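Local structure of periplasmic branched-chain amino acid-binding protein (Burkholderia mallei, 3I09) at residues V5-T11 and L72-G78; A63-D68 and V90-K96. The protein probably binds branched-chain amino acids or related small carboxylates in the periplasm for uptake by an ABC transporter, and holds acetoacetic acid in its pocket. One frame throughout, in Å; residues are numbered along the deposited sequence. Where two conformers were deposited one is given.

Interaction 1 (V5-T11 and L72-G78); sequences VKIGFIT and LDLLVGG
Gly8 and Leu72 fit hollow to bump: with no side chain at Gly8, Leu72 lays CD1 over the glycine backbone, 3.4 Å from Gly8 N. The two segments are neighbouring parallel strands at the centre of one lobe's sheet in this type I periplasmic binding protein; strand 43-51 borders 5-11 on its other edge. On the face covered by helices 22-36 and 278-297, Ile7 CG2 rests over the notch between Leu74 CD2 and Val76 CG2, 4.0 Å from each. Val76 in turn straddles two neighbours, since CG1, anti to the backbone N (chi1 -179°), presses on Phe9 CD1 at 3.7 Å while CG2 takes Ile7. The Phe9 ring turns its edge to Val76 O. Ile10 CD1 meets Leu75 CD1 on the opposite face, under helix 56-69. Near the start of the pair the register skips Asp73: Lys6 O accepts from both Asp73 N and Leu74 N, and Asp73 OD2 accepts the N-H of Lys6 on its anti lone pair, N to OD2 2.9 Å. At the far end Thr11 OG1, hydrogen-bonded to Asp21 and Thr79, rests 3.3 Å from Gly78 CA.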
ATOM      1  N   VAL A   5     -13.765  -6.204 -22.021  1.00 12.80           N
ATOM      2  CA  VAL A   5     -13.231  -5.192 -21.121  1.00 12.86           C
ATOM      3  C   VAL A   5     -12.046  -5.850 -20.411  1.00 12.60           C
ATOM      4  O   VAL A   5     -12.191  -6.882 -19.740  1.00 13.26           O
ATOM      5  CB  VAL A   5     -14.278  -4.709 -20.139  1.00 13.51           C
ATOM      6  CG1 VAL A   5     -13.655  -3.758 -19.095  1.00 13.48           C
ATOM      7  CG2 VAL A   5     -15.425  -3.988 -20.911  1.00 12.99           C
ATOM      8  N   LYS A   6     -10.868  -5.312 -20.636  1.00 12.05           N
ATOM      9  CA  LYS A   6      -9.645  -5.974 -20.190  1.00 12.61           C
ATOM     10  C   LYS A   6      -8.992  -5.278 -18.991  1.00 12.25           C
ATOM     11  O   LYS A   6      -8.685  -4.091 -19.022  1.00 11.62           O
ATOM     12  CB  LYS A   6      -8.629  -6.099 -21.335  1.00 13.55           C
ATOM     13  CG  LYS A   6      -7.452  -6.944 -20.832  1.00 19.02           C
ATOM     14  CD  LYS A   6      -6.473  -7.481 -21.891  1.00 22.99           C
ATOM     15  CE  LYS A   6      -7.061  -8.450 -22.865  1.00 26.10           C
ATOM     16  NZ  LYS A   6      -5.962  -8.698 -23.873  1.00 25.90           N
ATOM     17  N   ILE A   7      -8.840  -6.038 -17.918  1.00 11.77           N
ATOM     18  CA  ILE A   7      -8.160  -5.568 -16.697  1.00 11.43           C
ATOM     19  C   ILE A   7      -6.794  -6.254 -16.608  1.00 12.81           C
ATOM     20  O   ILE A   7      -6.722  -7.480 -16.667  1.00 12.99           O
ATOM     21  CB  ILE A   7      -9.003  -5.928 -15.501  1.00 10.59           C
ATOM     22  CG1 ILE A   7     -10.370  -5.201 -15.567  1.00 12.30           C
ATOM     23  CG2 ILE A   7      -8.256  -5.609 -14.170  1.00 11.15           C
ATOM     24  CD1 ILE A   7     -11.323  -5.561 -14.387  1.00 12.06           C
ATOM     25  N   GLY A   8      -5.733  -5.478 -16.418  1.00 12.25           N
ATOM     26  CA  GLY A   8      -4.401  -6.041 -16.288  1.00 13.59           C
ATOM     27  C   GLY A   8      -3.848  -5.719 -14.912  1.00 12.61           C
ATOM     28  O   GLY A   8      -4.029  -4.613 -14.419  1.00 14.83           O
ATOM     29  N   PHE A   9      -3.204  -6.699 -14.292  1.00 11.64           N
ATOM     30  CA  PHE A   9      -2.657  -6.575 -12.969  1.00 10.35           C
ATOM     31  C   PHE A   9      -1.174  -6.895 -13.035  1.00 10.17           C
ATOM     32  O   PHE A   9      -0.794  -7.972 -13.495  1.00 10.00           O
ATOM     33  CB  PHE A   9      -3.368  -7.552 -12.040  1.00 11.07           C
ATOM     34  CG  PHE A   9      -2.873  -7.547 -10.601  1.00 10.18           C
ATOM     35  CD1 PHE A   9      -2.739  -6.375  -9.892  1.00 11.90           C
ATOM     36  CD2 PHE A   9      -2.592  -8.750  -9.953  1.00 10.41           C
ATOM     37  CE1 PHE A   9      -2.315  -6.389  -8.521  1.00 13.30           C
ATOM     38  CE2 PHE A   9      -2.171  -8.780  -8.636  1.00  8.85           C
ATOM     39  CZ  PHE A   9      -2.069  -7.625  -7.911  1.00 10.73           C
ATOM     40  N   ILE A  10      -0.368  -5.965 -12.556  1.00 10.30           N
ATOM     41  CA  ILE A  10       1.099  -6.133 -12.553  1.00 10.22           C
ATOM     42  C   ILE A  10       1.645  -5.895 -11.161  1.00 10.16           C
ATOM     43  O   ILE A  10       1.465  -4.814 -10.561  1.00 10.81           O
ATOM     44  CB  ILE A  10       1.811  -5.210 -13.545  1.00 10.99           C
ATOM     45  CG1 ILE A  10       1.225  -5.341 -14.939  1.00 11.12           C
ATOM     46  CG2 ILE A  10       3.340  -5.550 -13.525  1.00 11.36           C
ATOM     47  CD1 ILE A  10       1.879  -4.406 -15.990  1.00 10.40           C
ATOM     48  N   THR A  11       2.286  -6.913 -10.610  1.00 10.02           N
ATOM     49  CA  THR A  11       2.766  -6.866  -9.244  1.00 10.82           C
ATOM     50  C   THR A  11       3.922  -7.817  -9.064  1.00 10.52           C
ATOM     51  O   THR A  11       4.322  -8.515 -10.006  1.00 10.94           O
ATOM     52  CB  THR A  11       1.615  -7.189  -8.217  1.00  9.31           C
ATOM     53  OG1 THR A  11       1.997  -6.713  -6.912  1.00 11.17           O
ATOM     54  CG2 THR A  11       1.292  -8.703  -8.162  1.00 10.68           C
ATOM     55  N   LEU A  72      -6.148  -2.990 -23.412  1.00 12.51           N
ATOM     56  CA  LEU A  72      -6.316  -2.774 -21.984  1.00 11.56           C
ATOM     57  C   LEU A  72      -7.231  -1.615 -21.683  1.00 11.81           C
ATOM     58  O   LEU A  72      -7.126  -0.553 -22.310  1.00 13.16           O
ATOM     59  CB  LEU A  72      -4.974  -2.520 -21.326  1.00 11.79           C
ATOM     60  CG  LEU A  72      -4.959  -2.742 -19.821  1.00 14.14           C
ATOM     61  CD1 LEU A  72      -4.928  -4.268 -19.521  1.00 16.41           C
ATOM     62  CD2 LEU A  72      -3.731  -2.122 -19.224  1.00 16.61           C
ATOM     63  N   ASP A  73      -8.151  -1.846 -20.745  1.00 12.30           N
ATOM     64  CA  ASP A  73      -9.064  -0.804 -20.263  1.00 12.04           C
ATOM     65  C   ASP A  73      -8.710  -0.267 -18.855  1.00 12.61           C
ATOM     66  O   ASP A  73      -8.834   0.946 -18.579  1.00 13.06           O
ATOM     67  CB  ASP A  73     -10.455  -1.365 -20.284  1.00 11.28           C
ATOM     68  CG  ASP A  73     -10.948  -1.570 -21.680  1.00 12.54           C
ATOM     69  OD1 ASP A  73     -11.043  -0.534 -22.408  1.00 14.72           O
ATOM     70  OD2 ASP A  73     -11.148  -2.754 -22.063  1.00 11.23           O
ATOM     71  N   LEU A  74      -8.288  -1.165 -17.972  1.00 11.80           N
ATOM     72  CA  LEU A  74      -7.796  -0.792 -16.627  1.00 11.25           C
ATOM     73  C   LEU A  74      -6.447  -1.458 -16.367  1.00 11.85           C
ATOM     74  O   LEU A  74      -6.304  -2.675 -16.566  1.00 11.19           O
ATOM     75  CB  LEU A  74      -8.761  -1.261 -15.532  1.00 11.48           C
ATOM     76  CG  LEU A  74      -8.274  -1.169 -14.071  1.00 11.31           C
ATOM     77  CD1 LEU A  74      -8.060   0.300 -13.640  1.00 11.73           C
ATOM     78  CD2 LEU A  74      -9.230  -1.898 -13.084  1.00 10.57           C
ATOM     79  N   LEU A  75      -5.501  -0.660 -15.881  1.00 11.94           N
ATOM     80  CA  LEU A  75      -4.250  -1.150 -15.303  1.00 11.96           C
ATOM     81  C   LEU A  75      -4.319  -1.029 -13.792  1.00 11.77           C
ATOM     82  O   LEU A  75      -4.506   0.078 -13.224  1.00 11.75           O
ATOM     83  CB  LEU A  75      -3.047  -0.403 -15.856  1.00 11.18           C
ATOM     84  CG  LEU A  75      -1.683  -0.825 -15.327  1.00 11.91           C
ATOM     85  CD1 LEU A  75      -1.395  -2.298 -15.703  1.00 11.37           C
ATOM     86  CD2 LEU A  75      -0.550   0.151 -15.813  1.00 12.32           C
ATOM     87  N   VAL A  76      -4.205  -2.173 -13.130  1.00 11.44           N
ATOM     88  CA  VAL A  76      -4.127  -2.238 -11.679  1.00 11.12           C
ATOM     89  C   VAL A  76      -2.670  -2.415 -11.316  1.00 12.57           C
ATOM     90  O   VAL A  76      -2.059  -3.418 -11.681  1.00 12.30           O
ATOM     91  CB  VAL A  76      -4.936  -3.381 -11.059  1.00 11.86           C
ATOM     92  CG1 VAL A  76      -4.810  -3.348  -9.494  1.00 10.83           C
ATOM     93  CG2 VAL A  76      -6.431  -3.262 -11.497  1.00 12.02           C
ATOM     94  N   GLY A  77      -2.144  -1.450 -10.570  1.00 12.02           N
ATOM     95  CA  GLY A  77      -0.750  -1.435 -10.145  1.00 12.94           C
ATOM     96  C   GLY A  77      -0.624  -2.108  -8.793  1.00 11.76           C
ATOM     97  O   GLY A  77      -1.309  -1.759  -7.827  1.00 11.82           O
ATOM     98  N   GLY A  78       0.303  -3.056  -8.693  1.00 12.41           N
ATOM     99  CA  GLY A  78       0.564  -3.730  -7.432  1.00 11.56           C
ATOM    100  C   GLY A  78       1.706  -3.097  -6.659  1.00 12.09           C
ATOM    101  O   GLY A  78       1.803  -1.873  -6.537  1.00 10.89           O
TER

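Interaction 2 (A63-D68 and V90-K96); sequences AREWMD and VAAEKKK
Met67, modelled as selenomethionine, reaches from helix 56-69 into a groove walled by Val90, Ala91 and Lys94 of helix 81-94 and by Lys96 just after it. The two helices are successive connections of an alpha/beta lobe covering the same face of its sheet, and the axes of 63-68 and 90-94 approach to 10.4 Å at 27°. Beyond CG the Met67 chain is extended (chi2 176°, chi3 -170°), which carries SE to 3.7 Å from Val90 CG1 and CE onto the backbone and methyl of Ala91. Lys96 slides past Met67 in the opposite direction, its CG 3.8 Å from SE, while Lys94 CB closes the groove from another side. Val90 CG1 lies against both SE and the Arg64 backbone at CA. The chain leaves helix 81-94 through a Schellman motif, with Lys95 at positive phi and Lys96 N bonded to Ala91 O, and this turn brings Lys96 back to the groove. Toward the outside, Lys94 crosses the Asp68 side chain at about a right angle. Two bends in the Lys94 chain, at CB-CG and at CD-CE, bring NZ to the carboxylate. There NZ uses the syn lone pair of Asp68 OD1 at 2.5 Å, a short and therefore doubtful length, with a weak second bond to OD2. The chemistry is thus layered: an apolar plug of Met67 and Val90 is bordered by a salt bridge, whose opposite charges probably steady each other at the more exposed rim.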
ATOM      1  N   ALA A  63       2.890  -2.949 -19.391  1.00 13.04           N
ATOM      2  CA  ALA A  63       1.775  -2.016 -19.452  1.00 13.19           C
ATOM      3  C   ALA A  63       1.586  -1.438 -20.855  1.00 13.66           C
ATOM      4  O   ALA A  63       0.445  -1.377 -21.360  1.00 12.20           O
ATOM      5  CB  ALA A  63       1.927  -0.887 -18.449  1.00 12.67           C
ATOM      6  N   ARG A  64       2.704  -1.002 -21.451  1.00 13.89           N
ATOM      7  CA  ARG A  64       2.703  -0.381 -22.768  0.50 15.22           C
ATOM      8  C   ARG A  64       2.155  -1.358 -23.825  1.00 14.92           C
ATOM      9  O   ARG A  64       1.250  -1.007 -24.612  1.00 15.82           O
ATOM     10  CB  ARG A  64       4.133   0.088 -23.109  0.50 15.29           C
ATOM     11  CG  ARG A  64       4.244   1.333 -23.988  0.50 18.81           C
ATOM     12  CD  ARG A  64       5.746   1.634 -24.282  0.50 22.16           C
ATOM     13  NE  ARG A  64       6.486   2.081 -23.093  0.50 23.55           N
ATOM     14  CZ  ARG A  64       7.543   1.458 -22.568  0.50 25.03           C
ATOM     15  NH1 ARG A  64       8.044   0.359 -23.122  0.50 26.73           N
ATOM     16  NH2 ARG A  64       8.130   1.958 -21.501  0.50 24.43           N
ATOM     17  N   GLU A  65       2.685  -2.584 -23.822  1.00 14.62           N
ATOM     18  CA  GLU A  65       2.226  -3.627 -24.716  1.00 16.03           C
ATOM     19  C   GLU A  65       0.731  -3.912 -24.562  1.00 14.82           C
ATOM     20  O   GLU A  65       0.013  -4.015 -25.557  1.00 15.31           O
ATOM     21  CB  GLU A  65       3.027  -4.911 -24.512  1.00 16.82           C
ATOM     22  CG  GLU A  65       2.665  -6.087 -25.418  1.00 22.62           C
ATOM     23  CD  GLU A  65       2.892  -7.426 -24.714  1.00 33.37           C
ATOM     24  OE1 GLU A  65       3.915  -7.558 -23.989  1.00 38.53           O
ATOM     25  OE2 GLU A  65       2.019  -8.331 -24.848  1.00 41.34           O
ATOM     26  N   TRP A  66       0.249  -4.090 -23.342  1.00 14.38           N
ATOM     27  CA  TRP A  66      -1.178  -4.325 -23.147  1.00 12.90           C
ATOM     28  C   TRP A  66      -2.042  -3.145 -23.647  1.00 13.78           C
ATOM     29  O   TRP A  66      -3.123  -3.320 -24.228  1.00 14.14           O
ATOM     30  CB  TRP A  66      -1.492  -4.587 -21.665  1.00 13.15           C
ATOM     31  CG  TRP A  66      -1.037  -5.904 -21.090  1.00 13.46           C
ATOM     32  CD1 TRP A  66      -0.630  -7.025 -21.760  1.00 16.70           C
ATOM     33  CD2 TRP A  66      -0.965  -6.212 -19.703  1.00 12.44           C
ATOM     34  NE1 TRP A  66      -0.321  -8.025 -20.855  1.00 16.93           N
ATOM     35  CE2 TRP A  66      -0.525  -7.544 -19.585  1.00 16.02           C
ATOM     36  CE3 TRP A  66      -1.247  -5.490 -18.541  1.00 13.47           C
ATOM     37  CZ2 TRP A  66      -0.362  -8.169 -18.339  1.00 13.42           C
ATOM     38  CZ3 TRP A  66      -1.074  -6.106 -17.305  1.00 12.54           C
ATOM     39  CH2 TRP A  66      -0.650  -7.451 -17.223  1.00 11.84           C
HETATM   40  N   MSE A  67      -1.586  -1.939 -23.398  1.00 13.46           N
HETATM   41  CA  MSE A  67      -2.349  -0.761 -23.816  1.00 13.63           C
HETATM   42  C   MSE A  67      -2.374  -0.619 -25.339  1.00 14.58           C
HETATM   43  O   MSE A  67      -3.399  -0.280 -25.903  1.00 14.97           O
HETATM   44  CB  MSE A  67      -1.734   0.481 -23.188  1.00 13.85           C
HETATM   45  CG  MSE A  67      -1.990   0.540 -21.715  1.00 14.21           C
HETATM   46 SE   MSE A  67      -1.132   2.044 -20.851  0.75 16.30          SE
HETATM   47  CE  MSE A  67      -1.466   1.518 -19.014  1.00 17.31           C
ATOM     48  N   ASP A  68      -1.237  -0.879 -25.981  1.00 16.09           N
ATOM     49  CA  ASP A  68      -1.071  -0.633 -27.417  1.00 17.30           C
ATOM     50  C   ASP A  68      -1.636  -1.747 -28.282  1.00 17.38           C
ATOM     51  O   ASP A  68      -2.161  -1.456 -29.346  1.00 17.58           O
ATOM     52  CB  ASP A  68       0.410  -0.449 -27.774  1.00 17.50           C
ATOM     53  CG  ASP A  68       0.946   0.918 -27.379  1.00 21.80           C
ATOM     54  OD1 ASP A  68       0.138   1.808 -26.991  1.00 26.10           O
ATOM     55  OD2 ASP A  68       2.184   1.093 -27.430  1.00 29.10           O
ATOM     56  N   VAL A  90       3.479   5.692 -18.258  1.00 11.65           N
ATOM     57  CA  VAL A  90       2.879   5.068 -19.428  1.00 12.71           C
ATOM     58  C   VAL A  90       1.372   5.302 -19.471  1.00 11.62           C
ATOM     59  O   VAL A  90       0.836   5.716 -20.490  1.00 12.92           O
ATOM     60  CB  VAL A  90       3.157   3.559 -19.469  1.00 12.51           C
ATOM     61  CG1 VAL A  90       2.452   2.940 -20.655  1.00 14.53           C
ATOM     62  CG2 VAL A  90       4.691   3.301 -19.511  1.00 12.41           C
ATOM     63  N   ALA A  91       0.693   5.099 -18.352  1.00 11.63           N
ATOM     64  CA  ALA A  91      -0.752   5.361 -18.294  1.00 13.33           C
ATOM     65  C   ALA A  91      -1.099   6.814 -18.604  1.00 13.08           C
ATOM     66  O   ALA A  91      -2.049   7.078 -19.330  1.00 14.93           O
ATOM     67  CB  ALA A  91      -1.334   4.974 -16.904  1.00 11.84           C
ATOM     68  N   ALA A  92      -0.322   7.757 -18.099  1.00 13.75           N
ATOM     69  CA  ALA A  92      -0.627   9.177 -18.341  1.00 15.36           C
ATOM     70  C   ALA A  92      -0.445   9.521 -19.816  1.00 15.44           C
ATOM     71  O   ALA A  92      -1.281  10.206 -20.427  1.00 15.33           O
ATOM     72  CB  ALA A  92       0.245  10.076 -17.465  1.00 14.83           C
ATOM     73  N   GLU A  93       0.637   9.023 -20.401  1.00 14.54           N
ATOM     74  CA  GLU A  93       0.932   9.270 -21.822  1.00 16.06           C
ATOM     75  C   GLU A  93      -0.158   8.693 -22.746  1.00 14.91           C
ATOM     76  O   GLU A  93      -0.532   9.296 -23.728  1.00 13.77           O
ATOM     77  CB  GLU A  93       2.259   8.603 -22.194  1.00 17.27           C
ATOM     78  CG  GLU A  93       3.485   9.329 -21.702  1.00 23.06           C
ATOM     79  CD  GLU A  93       4.783   8.477 -21.746  1.00 30.40           C
ATOM     80  OE1 GLU A  93       4.775   7.316 -22.246  1.00 35.34           O
ATOM     81  OE2 GLU A  93       5.813   8.995 -21.242  1.00 36.23           O
ATOM     82  N   LYS A  94      -0.611   7.476 -22.448  1.00 13.60           N
ATOM     83  CA  LYS A  94      -1.599   6.793 -23.289  1.00 14.11           C
ATOM     84  C   LYS A  94      -3.043   7.118 -22.903  1.00 13.82           C
ATOM     85  O   LYS A  94      -3.979   6.651 -23.575  1.00 14.52           O
ATOM     86  CB  LYS A  94      -1.403   5.274 -23.214  1.00 15.08           C
ATOM     87  CG  LYS A  94       0.004   4.773 -23.637  1.00 16.00           C
ATOM     88  CD  LYS A  94       0.397   5.237 -24.972  1.00 20.67           C
ATOM     89  CE  LYS A  94       1.774   4.664 -25.387  1.00 24.69           C
ATOM     90  NZ  LYS A  94       1.579   3.823 -26.536  1.00 27.31           N
ATOM     91  N   LYS A  95      -3.220   7.892 -21.833  1.00 12.12           N
ATOM     92  CA  LYS A  95      -4.555   8.283 -21.335  1.00 13.54           C
ATOM     93  C   LYS A  95      -5.404   7.053 -20.989  1.00 12.52           C
ATOM     94  O   LYS A  95      -6.484   6.817 -21.555  1.00 12.65           O
ATOM     95  CB  LYS A  95      -5.243   9.218 -22.334  1.00 13.10           C
ATOM     96  CG  LYS A  95      -4.418  10.494 -22.578  1.00 16.25           C
ATOM     97  CD  LYS A  95      -5.128  11.504 -23.505  1.00 21.38           C
ATOM     98  CE  LYS A  95      -4.602  12.926 -23.235  1.00 26.00           C
ATOM     99  NZ  LYS A  95      -5.462  14.002 -23.840  1.00 30.92           N
ATOM    100  N   LYS A  96      -4.845   6.205 -20.132  1.00 12.77           N
ATOM    101  CA  LYS A  96      -5.523   4.990 -19.712  1.00 12.57           C
ATOM    102  C   LYS A  96      -5.689   4.996 -18.214  1.00 11.98           C
ATOM    103  O   LYS A  96      -4.809   5.434 -17.492  1.00 10.81           O
ATOM    104  CB  LYS A  96      -4.735   3.745 -20.079  1.00 14.24           C
ATOM    105  CG  LYS A  96      -4.487   3.565 -21.559  1.00 17.16           C
ATOM    106  CD  LYS A  96      -5.767   3.336 -22.332  1.00 18.57           C
ATOM    107  CE  LYS A  96      -5.427   3.147 -23.811  1.00 19.94           C
ATOM    108  NZ  LYS A  96      -6.606   3.279 -24.697  1.00 17.06           N
TER
HETATM  109  O   HOH W   1      -5.936  -0.018 -24.848  1.00 18.57           O

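Overall arrangement
Helix 56-69 joins the two contacts, whose centres lie 10 Å apart. Trp66, which makes no contact with 90-96, packs its ring on interaction 1, with CZ3 3.5 Å from Gly8 CA and 3.4 Å from Ile10 CG1. Met67 CE also reaches Leu75 CD2 at 3.6 Å, so one side chain touches both the sheet and helix 81-94. Where helix 56-69 turns into strand 72-77, Leu72 N probably bonds to Trp66 O at 3.2 Å. The strand then runs toward the ligand: Gly78 is about 7 Å from the bound acetoacetic acid between nearest atoms, and Thr79, Asn80 and Ser81, which line that pocket, lead into helix 81-94 and on to 90-96.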